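PDB 5XNR: AlyQ from Persicobacter sp. CCB-QB2, which probably cleaves the polysaccharide alginate by beta-elimination, carrying a lyase domain joined to a family 32 carbohydrate-binding module. Local coordinates for residues M192-P197 and V382-Y387; Y210-L215 and Y355-N360; H251-Q256 and Y361-S366. All blocks are in the same frame, centred on the assembly; numbering follows the deposited sequence.

Contact 1. Residues M192-P197 and V382-Y387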
ATOM      1  N   MET A 192       5.064   6.377   6.911  1.00 32.88           N
ATOM      2  CA  MET A 192       6.186   5.990   7.781  1.00 33.85           C
ATOM      3  C   MET A 192       6.086   4.490   8.035  1.00 35.51           C
ATOM      4  O   MET A 192       4.982   3.935   8.102  1.00 37.43           O
ATOM      5  CB  MET A 192       6.215   6.719   9.126  1.00 34.79           C
ATOM      6  CG  MET A 192       4.889   7.299   9.566  1.00 37.43           C
ATOM      7  SD  MET A 192       4.964   8.050  11.219  1.00 34.27           S
ATOM      8  CE  MET A 192       3.205   8.048  11.556  1.00 37.25           C
ATOM      9  N   VAL A 193       7.257   3.866   8.145  1.00 34.52           N
ATOM     10  CA  VAL A 193       7.344   2.433   8.208  1.00 33.42           C
ATOM     11  C   VAL A 193       7.959   2.064   9.554  1.00 32.49           C
ATOM     12  O   VAL A 193       9.030   2.521   9.895  1.00 32.05           O
ATOM     13  CB  VAL A 193       8.190   1.871   7.057  1.00 31.92           C
ATOM     14  CG1 VAL A 193       8.116   0.367   7.019  1.00 31.36           C
ATOM     15  CG2 VAL A 193       7.788   2.459   5.721  1.00 33.47           C
ATOM     16  N   PHE A 194       7.240   1.232  10.283  1.00 31.75           N
ATOM     17  CA  PHE A 194       7.687   0.692  11.509  1.00 29.95           C
ATOM     18  C   PHE A 194       8.083  -0.776  11.289  1.00 32.03           C
ATOM     19  O   PHE A 194       7.213  -1.643  11.187  1.00 33.33           O
ATOM     20  CB  PHE A 194       6.553   0.802  12.529  1.00 31.11           C
ATOM     21  CG  PHE A 194       6.079   2.196  12.844  1.00 28.88           C
ATOM     22  CD1 PHE A 194       5.103   2.803  12.078  1.00 29.32           C
ATOM     23  CD2 PHE A 194       6.582   2.885  13.934  1.00 30.00           C
ATOM     24  CE1 PHE A 194       4.635   4.071  12.397  1.00 29.78           C
ATOM     25  CE2 PHE A 194       6.122   4.156  14.250  1.00 30.65           C
ATOM     26  CZ  PHE A 194       5.144   4.747  13.482  1.00 29.22           C
ATOM     27  N   ARG A 195       9.394  -1.041  11.255  1.00 33.37           N
ATOM     28  CA  ARG A 195       9.950  -2.360  10.989  1.00 32.36           C
ATOM     29  C   ARG A 195      10.563  -2.954  12.267  1.00 32.54           C
ATOM     30  O   ARG A 195      11.439  -2.359  12.880  1.00 32.68           O
ATOM     31  CB  ARG A 195      11.054  -2.294   9.926  1.00 34.76           C
ATOM     32  CG  ARG A 195      11.689  -3.656   9.674  1.00 37.42           C
ATOM     33  CD  ARG A 195      12.435  -3.876   8.372  1.00 40.15           C
ATOM     34  NE  ARG A 195      11.661  -3.628   7.167  1.00 41.19           N
ATOM     35  CZ  ARG A 195      12.154  -3.778   5.945  1.00 44.64           C
ATOM     36  NH1 ARG A 195      13.243  -4.505   5.756  1.00 49.77           N
ATOM     37  NH2 ARG A 195      11.572  -3.188   4.923  1.00 40.65           N
ATOM     38  N   ALA A 196      10.144  -4.165  12.598  1.00 31.63           N
ATOM     39  CA  ALA A 196      10.547  -4.860  13.819  1.00 33.32           C
ATOM     40  C   ALA A 196      11.134  -6.226  13.441  1.00 33.34           C
ATOM     41  O   ALA A 196      10.405  -7.210  13.399  1.00 34.80           O
ATOM     42  CB  ALA A 196       9.357  -5.011  14.750  1.00 29.58           C
ATOM     43  N   PRO A 197      12.447  -6.283  13.167  1.00 35.64           N
ATOM     44  CA  PRO A 197      13.063  -7.557  12.854  1.00 36.05           C
ATOM     45  C   PRO A 197      13.281  -8.380  14.128  1.00 37.51           C
ATOM     46  O   PRO A 197      13.329  -7.850  15.246  1.00 35.96           O
ATOM     47  CB  PRO A 197      14.398  -7.217  12.187  1.00 36.51           C
ATOM     48  CG  PRO A 197      14.791  -5.900  12.814  1.00 38.36           C
ATOM     49  CD  PRO A 197      13.504  -5.282  13.337  1.00 37.62           C
ATOM     50  N   VAL A 382       4.587  -2.472   9.524  1.00 34.08           N
ATOM     51  CA  VAL A 382       3.356  -1.675   9.480  1.00 33.84           C
ATOM     52  C   VAL A 382       3.702  -0.339   8.821  1.00 31.49           C
ATOM     53  O   VAL A 382       4.654   0.328   9.219  1.00 31.77           O
ATOM     54  CB  VAL A 382       2.737  -1.475  10.884  1.00 30.81           C
ATOM     55  CG1 VAL A 382       1.558  -0.515  10.891  1.00 29.03           C
ATOM     56  CG2 VAL A 382       2.297  -2.794  11.482  1.00 30.94           C
ATOM     57  N   VAL A 383       2.916   0.004   7.816  1.00 32.98           N
ATOM     58  CA  VAL A 383       3.085   1.213   7.036  1.00 35.24           C
ATOM     59  C   VAL A 383       1.896   2.122   7.355  1.00 35.69           C
ATOM     60  O   VAL A 383       0.754   1.731   7.091  1.00 36.92           O
ATOM     61  CB  VAL A 383       3.147   0.922   5.517  1.00 36.04           C
ATOM     62  CG1 VAL A 383       3.534   2.167   4.746  1.00 37.37           C
ATOM     63  CG2 VAL A 383       4.097  -0.213   5.152  1.00 36.49           C
ATOM     64  N   VAL A 384       2.183   3.321   7.864  1.00 34.25           N
ATOM     65  CA  VAL A 384       1.151   4.265   8.313  1.00 32.69           C
ATOM     66  C   VAL A 384       1.125   5.486   7.387  1.00 31.22           C
ATOM     67  O   VAL A 384       2.074   6.253   7.340  1.00 30.27           O
ATOM     68  CB  VAL A 384       1.377   4.708   9.769  1.00 30.25           C
ATOM     69  CG1 VAL A 384       0.371   5.759  10.165  1.00 31.32           C
ATOM     70  CG2 VAL A 384       1.321   3.540  10.727  1.00 30.93           C
ATOM     71  N   TYR A 385       0.011   5.660   6.678  1.00 29.86           N
ATOM     72  CA  TYR A 385      -0.124   6.727   5.726  1.00 28.31           C
ATOM     73  C   TYR A 385      -0.600   7.989   6.454  1.00 29.93           C
ATOM     74  O   TYR A 385      -0.148   9.086   6.132  1.00 34.77           O
ATOM     75  CB  TYR A 385      -1.053   6.288   4.590  1.00 27.52           C
ATOM     76  CG  TYR A 385      -0.505   5.157   3.759  1.00 28.45           C
ATOM     77  CD1 TYR A 385      -0.664   3.834   4.139  1.00 28.39           C
ATOM     78  CD2 TYR A 385       0.235   5.403   2.610  1.00 30.64           C
ATOM     79  CE1 TYR A 385      -0.113   2.800   3.396  1.00 27.71           C
ATOM     80  CE2 TYR A 385       0.786   4.377   1.856  1.00 28.45           C
ATOM     81  CZ  TYR A 385       0.598   3.069   2.244  1.00 27.83           C
ATOM     82  OH  TYR A 385       1.136   2.052   1.510  1.00 30.35           O
ATOM     83  N   ASP A 386      -1.501   7.843   7.435  1.00 30.53           N
ATOM     84  CA  ASP A 386      -2.079   8.989   8.123  1.00 29.28           C
ATOM     85  C   ASP A 386      -2.645   8.570   9.476  1.00 28.47           C
ATOM     86  O   ASP A 386      -2.963   7.435   9.695  1.00 27.37           O
ATOM     87  CB  ASP A 386      -3.190   9.593   7.273  1.00 33.14           C
ATOM     88  CG  ASP A 386      -3.629  10.992   7.668  1.00 33.68           C
ATOM     89  OD1 ASP A 386      -2.784  11.784   8.135  1.00 38.58           O
ATOM     90  OD2 ASP A 386      -4.813  11.287   7.460  1.00 32.98           O
ATOM     91  N   TYR A 387      -2.795   9.507  10.378  1.00 29.49           N
ATOM     92  CA  TYR A 387      -3.361   9.190  11.670  1.00 30.58           C
ATOM     93  C   TYR A 387      -3.745  10.491  12.384  1.00 30.24           C
ATOM     94  O   TYR A 387      -3.210  11.546  12.038  1.00 28.82           O
ATOM     95  CB  TYR A 387      -2.358   8.414  12.525  1.00 31.38           C
ATOM     96  CG  TYR A 387      -1.204   9.270  12.959  1.00 33.84           C
ATOM     97  CD1 TYR A 387      -0.099   9.437  12.146  1.00 35.21           C
ATOM     98  CD2 TYR A 387      -1.251   9.987  14.146  1.00 35.24           C
ATOM     99  CE1 TYR A 387       0.946  10.266  12.529  1.00 39.92           C
ATOM    100  CE2 TYR A 387      -0.215  10.824  14.537  1.00 35.34           C
ATOM    101  CZ  TYR A 387       0.894  10.961  13.726  1.00 36.83           C
ATOM    102  OH  TYR A 387       1.944  11.744  14.111  1.00 39.11           O
TER
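The F194 ring turns one edge to V382, whose carbonyl O lies in the ring plane 3.8 Å from CD1, while V384 reaches CE1 obliquely with CG2 at 3.7 Å; W183 meets the same ring from the neighbouring strand, planes about 35° apart. The Y387 ring stands almost perpendicular to W161 of the facing sheet and takes the methyl end of M192 at a slant. M192, F194, V382 and V384 belong to an antiparallel ladder in the seven-stranded sheet of the lyase jelly roll, where strand 192-197 lies between strands 183-185 and 379-392. M192 pairs with V384 and F194 with V382 through two reciprocal pairs of backbone hydrogen bonds, the straightest being V384 N to M192 O and F194 N to V382 O. Between them V193 and V383 form the non-hydrogen-bonded pair, their side chains on the other face and loosely in touch. A classic beta bulge, in which Y385 and D386 both face K239, upsets the alternation and brings Y387 onto the V384 side. M192, nearly eclipsed at its first torsion (22°) but extended beyond CG, runs across Y387 at about a right angle. Its CE packs 3.9 Å from V384 CG1 and presses to 3.3 Å from Y387 CE1.

Contact 2. Residues Y210-L215 and Y355-N360. With PO4 (phosphate ion), chain E.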
ATOM      1  N   TYR A 210       8.732  -9.526  23.480  1.00 45.67           N
ATOM      2  CA  TYR A 210       8.324  -9.229  22.097  1.00 44.37           C
ATOM      3  C   TYR A 210       8.917  -7.874  21.699  1.00 42.04           C
ATOM      4  O   TYR A 210       9.500  -7.157  22.519  1.00 40.70           O
ATOM      5  CB  TYR A 210       6.805  -9.307  21.911  1.00 42.75           C
ATOM      6  CG  TYR A 210       6.214 -10.677  22.130  1.00 43.94           C
ATOM      7  CD1 TYR A 210       6.814 -11.818  21.628  1.00 45.00           C
ATOM      8  CD2 TYR A 210       5.040 -10.835  22.851  1.00 47.54           C
ATOM      9  CE1 TYR A 210       6.269 -13.077  21.844  1.00 51.10           C
ATOM     10  CE2 TYR A 210       4.489 -12.084  23.088  1.00 49.04           C
ATOM     11  CZ  TYR A 210       5.105 -13.214  22.583  1.00 51.01           C
ATOM     12  OH  TYR A 210       4.558 -14.442  22.824  1.00 52.34           O
ATOM     13  N   VAL A 211       8.788  -7.564  20.417  1.00 40.48           N
ATOM     14  CA  VAL A 211       9.651  -6.616  19.768  1.00 38.98           C
ATOM     15  C   VAL A 211       8.768  -5.519  19.181  1.00 37.84           C
ATOM     16  O   VAL A 211       7.851  -5.849  18.428  1.00 35.92           O
ATOM     17  CB  VAL A 211      10.477  -7.334  18.678  1.00 40.18           C
ATOM     18  CG1 VAL A 211      11.475  -6.416  18.007  1.00 40.59           C
ATOM     19  CG2 VAL A 211      11.205  -8.551  19.218  1.00 42.16           C
ATOM     20  N   ARG A 212       9.040  -4.246  19.492  1.00 37.51           N
ATOM     21  CA  ARG A 212       8.210  -3.176  18.952  1.00 38.23           C
ATOM     22  C   ARG A 212       9.043  -2.113  18.228  1.00 37.35           C
ATOM     23  O   ARG A 212      10.119  -1.754  18.635  1.00 35.57           O
ATOM     24  CB  ARG A 212       7.377  -2.527  20.061  1.00 42.54           C
ATOM     25  CG  ARG A 212       8.150  -1.671  21.053  1.00 44.19           C
ATOM     26  CD  ARG A 212       7.947  -2.121  22.499  1.00 50.37           C
ATOM     27  NE  ARG A 212       6.573  -2.037  22.981  1.00 49.24           N
ATOM     28  CZ  ARG A 212       6.036  -2.831  23.912  1.00 48.89           C
ATOM     29  NH1 ARG A 212       6.801  -3.596  24.671  1.00 48.90           N
ATOM     30  NH2 ARG A 212       4.726  -2.886  24.053  1.00 50.06           N
ATOM     31  N   SER A 213       8.481  -1.602  17.150  1.00 35.33           N
ATOM     32  CA  SER A 213       8.792  -0.260  16.722  1.00 35.53           C
ATOM     33  C   SER A 213       7.493   0.554  16.705  1.00 33.89           C
ATOM     34  O   SER A 213       6.731   0.441  15.767  1.00 31.87           O
ATOM     35  CB  SER A 213       9.470  -0.256  15.385  1.00 34.22           C
ATOM     36  OG  SER A 213       9.788   1.074  14.999  1.00 34.18           O
ATOM     37  N   GLU A 214       7.223   1.350  17.739  1.00 37.56           N
ATOM     38  CA  GLU A 214       5.862   1.927  17.882  1.00 40.64           C
ATOM     39  C   GLU A 214       5.849   3.206  18.734  1.00 36.58           C
ATOM     40  O   GLU A 214       6.689   3.392  19.616  1.00 40.20           O
ATOM     41  CB  GLU A 214       4.934   0.840  18.446  1.00 44.15           C
ATOM     42  CG  GLU A 214       4.949   0.681  19.951  1.00 44.36           C
ATOM     43  CD  GLU A 214       3.915  -0.298  20.507  1.00 43.13           C
ATOM     44  OE1 GLU A 214       2.798  -0.442  19.916  1.00 43.96           O
ATOM     45  OE2 GLU A 214       4.223  -0.905  21.541  1.00 40.33           O
ATOM     46  N   LEU A 215       4.848   4.047  18.485  1.00 35.34           N
ATOM     47  CA  LEU A 215       4.680   5.365  19.162  1.00 37.18           C
ATOM     48  C   LEU A 215       3.844   5.226  20.438  1.00 33.90           C
ATOM     49  O   LEU A 215       2.873   4.517  20.438  1.00 30.48           O
ATOM     50  CB  LEU A 215       3.978   6.341  18.217  1.00 38.73           C
ATOM     51  CG  LEU A 215       4.698   6.620  16.899  1.00 43.98           C
ATOM     52  CD1 LEU A 215       3.834   7.481  15.975  1.00 43.16           C
ATOM     53  CD2 LEU A 215       6.050   7.283  17.153  1.00 45.87           C
ATOM     54  N   TYR A 355      -3.846   5.649  27.535  1.00 37.23           N
ATOM     55  CA  TYR A 355      -3.105   6.334  26.456  1.00 36.07           C
ATOM     56  C   TYR A 355      -3.187   5.497  25.171  1.00 33.34           C
ATOM     57  O   TYR A 355      -3.538   4.341  25.237  1.00 33.55           O
ATOM     58  CB  TYR A 355      -1.655   6.576  26.875  1.00 34.04           C
ATOM     59  CG  TYR A 355      -0.936   5.327  27.310  1.00 36.24           C
ATOM     60  CD1 TYR A 355      -1.014   4.888  28.617  1.00 37.51           C
ATOM     61  CD2 TYR A 355      -0.195   4.570  26.416  1.00 35.41           C
ATOM     62  CE1 TYR A 355      -0.348   3.743  29.029  1.00 40.22           C
ATOM     63  CE2 TYR A 355       0.464   3.415  26.808  1.00 34.90           C
ATOM     64  CZ  TYR A 355       0.383   2.995  28.120  1.00 36.86           C
ATOM     65  OH  TYR A 355       1.003   1.850  28.534  1.00 38.13           O
ATOM     66  N   PHE A 356      -2.901   6.111  24.024  1.00 30.09           N
ATOM     67  CA  PHE A 356      -2.840   5.437  22.745  1.00 29.86           C
ATOM     68  C   PHE A 356      -1.400   5.060  22.357  1.00 31.88           C
ATOM     69  O   PHE A 356      -0.426   5.658  22.826  1.00 35.16           O
ATOM     70  CB  PHE A 356      -3.358   6.346  21.635  1.00 30.99           C
ATOM     71  CG  PHE A 356      -4.833   6.638  21.691  1.00 31.49           C
ATOM     72  CD1 PHE A 356      -5.757   5.610  21.638  1.00 30.83           C
ATOM     73  CD2 PHE A 356      -5.290   7.943  21.784  1.00 35.25           C
ATOM     74  CE1 PHE A 356      -7.116   5.868  21.707  1.00 33.02           C
ATOM     75  CE2 PHE A 356      -6.650   8.203  21.835  1.00 38.72           C
ATOM     76  CZ  PHE A 356      -7.560   7.164  21.791  1.00 37.36           C
ATOM     77  N   LYS A 357      -1.296   4.022  21.528  1.00 32.56           N
ATOM     78  CA  LYS A 357      -0.081   3.642  20.835  1.00 34.00           C
ATOM     79  C   LYS A 357      -0.424   3.385  19.372  1.00 35.15           C
ATOM     80  O   LYS A 357      -1.483   2.815  19.083  1.00 30.55           O
ATOM     81  CB  LYS A 357       0.535   2.355  21.377  1.00 35.01           C
ATOM     82  CG  LYS A 357       0.914   2.392  22.848  1.00 41.39           C
ATOM     83  CD  LYS A 357       1.805   1.230  23.281  1.00 44.15           C
ATOM     84  CE  LYS A 357       3.254   1.618  23.500  1.00 48.33           C
ATOM     85  NZ  LYS A 357       3.946   0.646  24.384  1.00 53.64           N
ATOM     86  N   ILE A 358       0.485   3.801  18.489  1.00 35.13           N
ATOM     87  CA  ILE A 358       0.350   3.594  17.046  1.00 35.86           C
ATOM     88  C   ILE A 358       1.655   3.008  16.518  1.00 32.39           C
ATOM     89  O   ILE A 358       2.700   3.435  16.923  1.00 33.09           O
ATOM     90  CB  ILE A 358       0.023   4.917  16.336  1.00 37.70           C
ATOM     91  CG1 ILE A 358      -1.337   5.476  16.750  1.00 38.50           C
ATOM     92  CG2 ILE A 358       0.144   4.770  14.830  1.00 37.50           C
ATOM     93  CD1 ILE A 358      -1.437   6.975  16.522  1.00 40.56           C
ATOM     94  N   GLY A 359       1.569   2.062  15.593  1.00 31.20           N
ATOM     95  CA  GLY A 359       2.748   1.513  14.971  1.00 28.89           C
ATOM     96  C   GLY A 359       2.721  -0.003  14.976  1.00 29.15           C
ATOM     97  O   GLY A 359       1.682  -0.615  14.690  1.00 33.23           O
ATOM     98  N   ASN A 360       3.845  -0.592  15.377  1.00 29.40           N
ATOM     99  CA  ASN A 360       4.138  -2.025  15.173  1.00 30.51           C
ATOM    100  C   ASN A 360       4.671  -2.652  16.468  1.00 31.28           C
ATOM    101  O   ASN A 360       5.802  -2.368  16.882  1.00 32.66           O
ATOM    102  CB  ASN A 360       5.134  -2.194  14.025  1.00 29.42           C
ATOM    103  CG  ASN A 360       5.703  -3.592  13.879  1.00 30.40           C
ATOM    104  OD1 ASN A 360       5.452  -4.473  14.717  1.00 27.57           O
ATOM    105  ND2 ASN A 360       6.480  -3.791  12.811  1.00 27.61           N
TER
HETATM  106  P   PO4 E 604       1.012 -14.888  23.124  1.00 50.73           P
HETATM  107  O1  PO4 E 604       1.173 -14.139  21.826  1.00 41.32           O
HETATM  108  O2  PO4 E 604       1.058 -16.378  22.815  1.00 47.64           O
HETATM  109  O3  PO4 E 604       2.121 -14.505  24.114  1.00 49.61           O
HETATM  110  O4  PO4 E 604      -0.301 -14.528  23.788  1.00 44.31           O
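Strands 211-215 and 355-358 run antiparallel but splayed, at 128°, with S213-N360 and L215-I358 as hydrogen-bonded pairs around the non-hydrogen-bonded pair E214-G359. The L215 end is held more firmly, L215 N reaching I358 O at 2.7 Å; at the other end the bond from S213 N to N360 O is weak. The chain turns a corner at G359, where phi is 131° and a CB would collide with E214 CA. The R-S-E-L and Y-F-K-x-G-x-Y signatures of family 7 alginate lyases, whose jelly roll has its substrate groove on this sheet, meet here. R212, E214 and K357 form a salt-bridge network centred on E214 OE2. R212, bent at its second and third torsions, comes side-on with OE2 in its guanidinium plane, 3.0 Å from NE and 3.2 Å from NH2. K357 lays its CD and CE obliquely along the carboxylate, placing NZ 3.3 Å from the same OE2, a weak hydrogen bond within a salt bridge. R212 NH2 and K357 NZ lie 3.6 Å apart, so the carboxylate probably offsets their like charges. An alanine in place of E214 removes this carboxylate and would probably leave R212 and K357 as facing like charges without a mate, free to turn apart. Y210 OH donates to O3 of a phosphate 2.8 Å away, near the ring plane; K249 and R272 bind the same ion, probably from the crystallisation liquor.

Contact 3. Residues H251-Q256 and Y361-S366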
ATOM      1  N   HIS A 251       2.429 -13.049  13.987  1.00 37.15           N
ATOM      2  CA  HIS A 251       1.483 -12.377  14.871  1.00 37.57           C
ATOM      3  C   HIS A 251       2.002 -10.958  15.143  1.00 38.17           C
ATOM      4  O   HIS A 251       3.189 -10.790  15.445  1.00 40.03           O
ATOM      5  CB  HIS A 251       1.371 -13.094  16.228  1.00 40.81           C
ATOM      6  CG  HIS A 251       0.840 -14.493  16.256  1.00 41.87           C
ATOM      7  ND1 HIS A 251       0.601 -15.139  17.463  1.00 39.20           N
ATOM      8  CD2 HIS A 251       0.491 -15.369  15.283  1.00 43.09           C
ATOM      9  CE1 HIS A 251       0.153 -16.356  17.234  1.00 40.14           C
ATOM     10  NE2 HIS A 251       0.076 -16.527  15.900  1.00 42.98           N
ATOM     11  N   LEU A 252       1.121  -9.970  15.140  1.00 33.58           N
ATOM     12  CA  LEU A 252       1.529  -8.586  15.188  1.00 34.82           C
ATOM     13  C   LEU A 252       0.380  -7.718  15.723  1.00 32.24           C
ATOM     14  O   LEU A 252      -0.751  -7.912  15.343  1.00 31.65           O
ATOM     15  CB  LEU A 252       1.906  -8.187  13.756  1.00 34.70           C
ATOM     16  CG  LEU A 252       2.476  -6.787  13.593  1.00 35.33           C
ATOM     17  CD1 LEU A 252       3.314  -6.686  12.326  1.00 34.55           C
ATOM     18  CD2 LEU A 252       1.354  -5.757  13.578  1.00 39.28           C
ATOM     19  N   VAL A 253       0.697  -6.725  16.553  1.00 29.89           N
ATOM     20  CA  VAL A 253      -0.279  -5.787  17.092  1.00 29.33           C
ATOM     21  C   VAL A 253      -0.011  -4.398  16.489  1.00 31.79           C
ATOM     22  O   VAL A 253       1.132  -3.933  16.438  1.00 34.57           O
ATOM     23  CB  VAL A 253      -0.237  -5.803  18.634  1.00 27.74           C
ATOM     24  CG1 VAL A 253      -0.914  -4.599  19.273  1.00 28.94           C
ATOM     25  CG2 VAL A 253      -0.825  -7.094  19.190  1.00 26.79           C
ATOM     26  N   ALA A 254      -1.059  -3.744  16.003  1.00 33.47           N
ATOM     27  CA  ALA A 254      -0.894  -2.407  15.434  1.00 37.01           C
ATOM     28  C   ALA A 254      -1.444  -1.350  16.409  1.00 33.92           C
ATOM     29  O   ALA A 254      -0.772  -0.989  17.388  1.00 38.16           O
ATOM     30  CB  ALA A 254      -1.520  -2.338  14.062  1.00 38.12           C
ATOM     31  N   THR A 255      -2.627  -0.831  16.140  1.00 33.69           N
ATOM     32  CA  THR A 255      -3.193   0.275  16.959  1.00 31.23           C
ATOM     33  C   THR A 255      -3.598  -0.237  18.341  1.00 30.87           C
ATOM     34  O   THR A 255      -4.087  -1.352  18.428  1.00 28.98           O
ATOM     35  CB  THR A 255      -4.394   0.883  16.237  1.00 31.25           C
ATOM     36  OG1 THR A 255      -3.949   1.097  14.893  1.00 29.02           O
ATOM     37  CG2 THR A 255      -4.890   2.166  16.877  1.00 32.76           C
ATOM     38  N   GLN A 256      -3.434   0.568  19.399  1.00 32.05           N
ATOM     39  CA  GLN A 256      -3.765   0.108  20.770  1.00 34.53           C
ATOM     40  C   GLN A 256      -4.281   1.235  21.668  1.00 33.46           C
ATOM     41  O   GLN A 256      -3.854   2.390  21.548  1.00 34.72           O
ATOM     42  CB  GLN A 256      -2.547  -0.436  21.511  1.00 36.22           C
ATOM     43  CG  GLN A 256      -1.603  -1.227  20.632  1.00 39.57           C
ATOM     44  CD  GLN A 256      -0.340  -1.571  21.379  1.00 45.74           C
ATOM     45  OE1 GLN A 256      -0.372  -1.914  22.565  1.00 48.62           O
ATOM     46  NE2 GLN A 256       0.779  -1.463  20.672  1.00 49.43           N
ATOM     47  N   TYR A 361       3.867  -3.520  17.079  1.00 32.39           N
ATOM     48  CA  TYR A 361       4.334  -4.372  18.198  1.00 34.44           C
ATOM     49  C   TYR A 361       4.297  -5.843  17.765  1.00 33.31           C
ATOM     50  O   TYR A 361       3.241  -6.457  17.815  1.00 33.97           O
ATOM     51  CB  TYR A 361       3.457  -4.137  19.430  1.00 36.38           C
ATOM     52  CG  TYR A 361       3.836  -4.863  20.703  1.00 38.37           C
ATOM     53  CD1 TYR A 361       5.130  -5.289  20.966  1.00 38.78           C
ATOM     54  CD2 TYR A 361       2.891  -5.041  21.706  1.00 39.69           C
ATOM     55  CE1 TYR A 361       5.456  -5.911  22.168  1.00 42.97           C
ATOM     56  CE2 TYR A 361       3.206  -5.646  22.915  1.00 40.78           C
ATOM     57  CZ  TYR A 361       4.492  -6.092  23.151  1.00 39.68           C
ATOM     58  OH  TYR A 361       4.774  -6.717  24.335  1.00 35.64           O
ATOM     59  N   THR A 362       5.428  -6.400  17.340  1.00 31.73           N
ATOM     60  CA  THR A 362       5.433  -7.729  16.733  1.00 31.01           C
ATOM     61  C   THR A 362       5.433  -8.764  17.859  1.00 34.40           C
ATOM     62  O   THR A 362       6.314  -8.729  18.744  1.00 33.17           O
ATOM     63  CB  THR A 362       6.608  -7.883  15.764  1.00 31.18           C
ATOM     64  OG1 THR A 362       6.410  -6.930  14.721  1.00 31.41           O
ATOM     65  CG2 THR A 362       6.736  -9.273  15.174  1.00 31.05           C
ATOM     66  N   GLN A 363       4.472  -9.687  17.836  1.00 33.26           N
ATOM     67  CA  GLN A 363       4.386 -10.668  18.909  1.00 35.02           C
ATOM     68  C   GLN A 363       5.268 -11.891  18.589  1.00 38.01           C
ATOM     69  O   GLN A 363       4.780 -13.019  18.600  1.00 39.09           O
ATOM     70  CB  GLN A 363       2.929 -11.079  19.124  1.00 36.71           C
ATOM     71  CG  GLN A 363       1.984  -9.909  19.371  1.00 35.88           C
ATOM     72  CD  GLN A 363       2.322  -9.148  20.626  1.00 33.26           C
ATOM     73  OE1 GLN A 363       2.023  -9.583  21.742  1.00 32.26           O
ATOM     74  NE2 GLN A 363       2.935  -7.988  20.439  1.00 32.21           N
ATOM     75  N   SER A 364       6.561 -11.695  18.300  1.00 40.48           N
ATOM     76  CA  SER A 364       7.488 -12.835  18.188  1.00 42.85           C
ATOM     77  C   SER A 364       8.869 -12.435  18.713  1.00 43.11           C
ATOM     78  O   SER A 364       9.077 -11.282  19.093  1.00 47.40           O
ATOM     79  CB  SER A 364       7.562 -13.378  16.783  1.00 41.13           C
ATOM     80  OG  SER A 364       8.187 -14.658  16.792  1.00 39.23           O
ATOM     81  N   ASN A 365       9.791 -13.393  18.745  1.00 43.93           N
ATOM     82  CA  ASN A 365      11.140 -13.140  19.272  1.00 44.65           C
ATOM     83  C   ASN A 365      12.072 -14.282  18.840  1.00 43.59           C
ATOM     84  O   ASN A 365      11.663 -15.157  18.074  1.00 47.78           O
ATOM     85  CB  ASN A 365      11.097 -12.902  20.788  1.00 45.42           C
ATOM     86  CG  ASN A 365      10.524 -14.067  21.574  1.00 47.17           C
ATOM     87  OD1 ASN A 365      10.651 -15.211  21.148  1.00 45.59           O
ATOM     88  ND2 ASN A 365       9.913 -13.793  22.721  1.00 44.27           N
ATOM     89  N   SER A 366      13.324 -14.262  19.301  1.00 46.79           N
ATOM     90  CA  SER A 366      14.351 -15.262  18.876  1.00 51.21           C
ATOM     91  C   SER A 366      14.017 -16.668  19.403  1.00 50.47           C
ATOM     92  O   SER A 366      14.400 -17.681  18.780  1.00 52.34           O
ATOM     93  CB  SER A 366      15.757 -14.842  19.288  1.00 48.07           C
ATOM     94  OG  SER A 366      15.783 -14.368  20.626  1.00 49.70           O
TER
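V253 lies beneath the curled side chain of Q363, with CG2 4.0 Å from both CG and CD of the glutamine. With CG beside the backbone N, a bend at the second torsion (chi2 -63°) folds the Q363 amide back over Y361, NE2 sitting 3.1 Å above the ring plane and over its centre. The same NE2 donates to Y361 O at 3.1 Å, well above the carbonyl plane; V253 N reaches that oxygen from the opposite face, so two donors grip it. Y361 carries CG anti to its own N (chi1 -176°), which sends the ring out over the sheet; its other face receives the R212 guanidinium in a cation-pi contact. Q256, extended beyond CG, crosses Y361 at about a right angle, NE2 resting 4.0 Å from Y361 CB. On the reverse face L252 CD1 meets T362 OG1, whose polar partner is N360 OD1. The straight bond from Y361 N to V253 O, 2.8 Å long, and that from Q363 N to H251 O complete the ladder. Strand 251-254 runs between strands 269-274 and 360-362 in the sheet that in this family carries the substrate groove, T255 packs against strands 233-244 and 302-310, and N365 is the N-cap of helix 366-369, its OD1 accepting from K368 N.

How the contacts relate
Contacts 2 and 3 share one sheet, their centres 8 Å apart, because chain 355-366 passes directly from one to the other; probable backbone hydrogen bonds from T362 N to V211 O (2.7 Å) and from Q256 N to K357 O (3.0 Å) tie them together. Contact 1 belongs to the facing sheet of the sandwich, its centre 10 Å from contact 2 and 13 Å from contact 3. N360 bridges the layers, its ND2 hydrogen-bonded to F194 O at 2.8 Å, and V382 CG2 packs 3.7 Å from L252 CD2. The phosphate bound by Y210 also lies about 4 Å from the side chain of Q363, so contacts 2 and 3 both border this anion site, consistent with a pocket in the alginate groove.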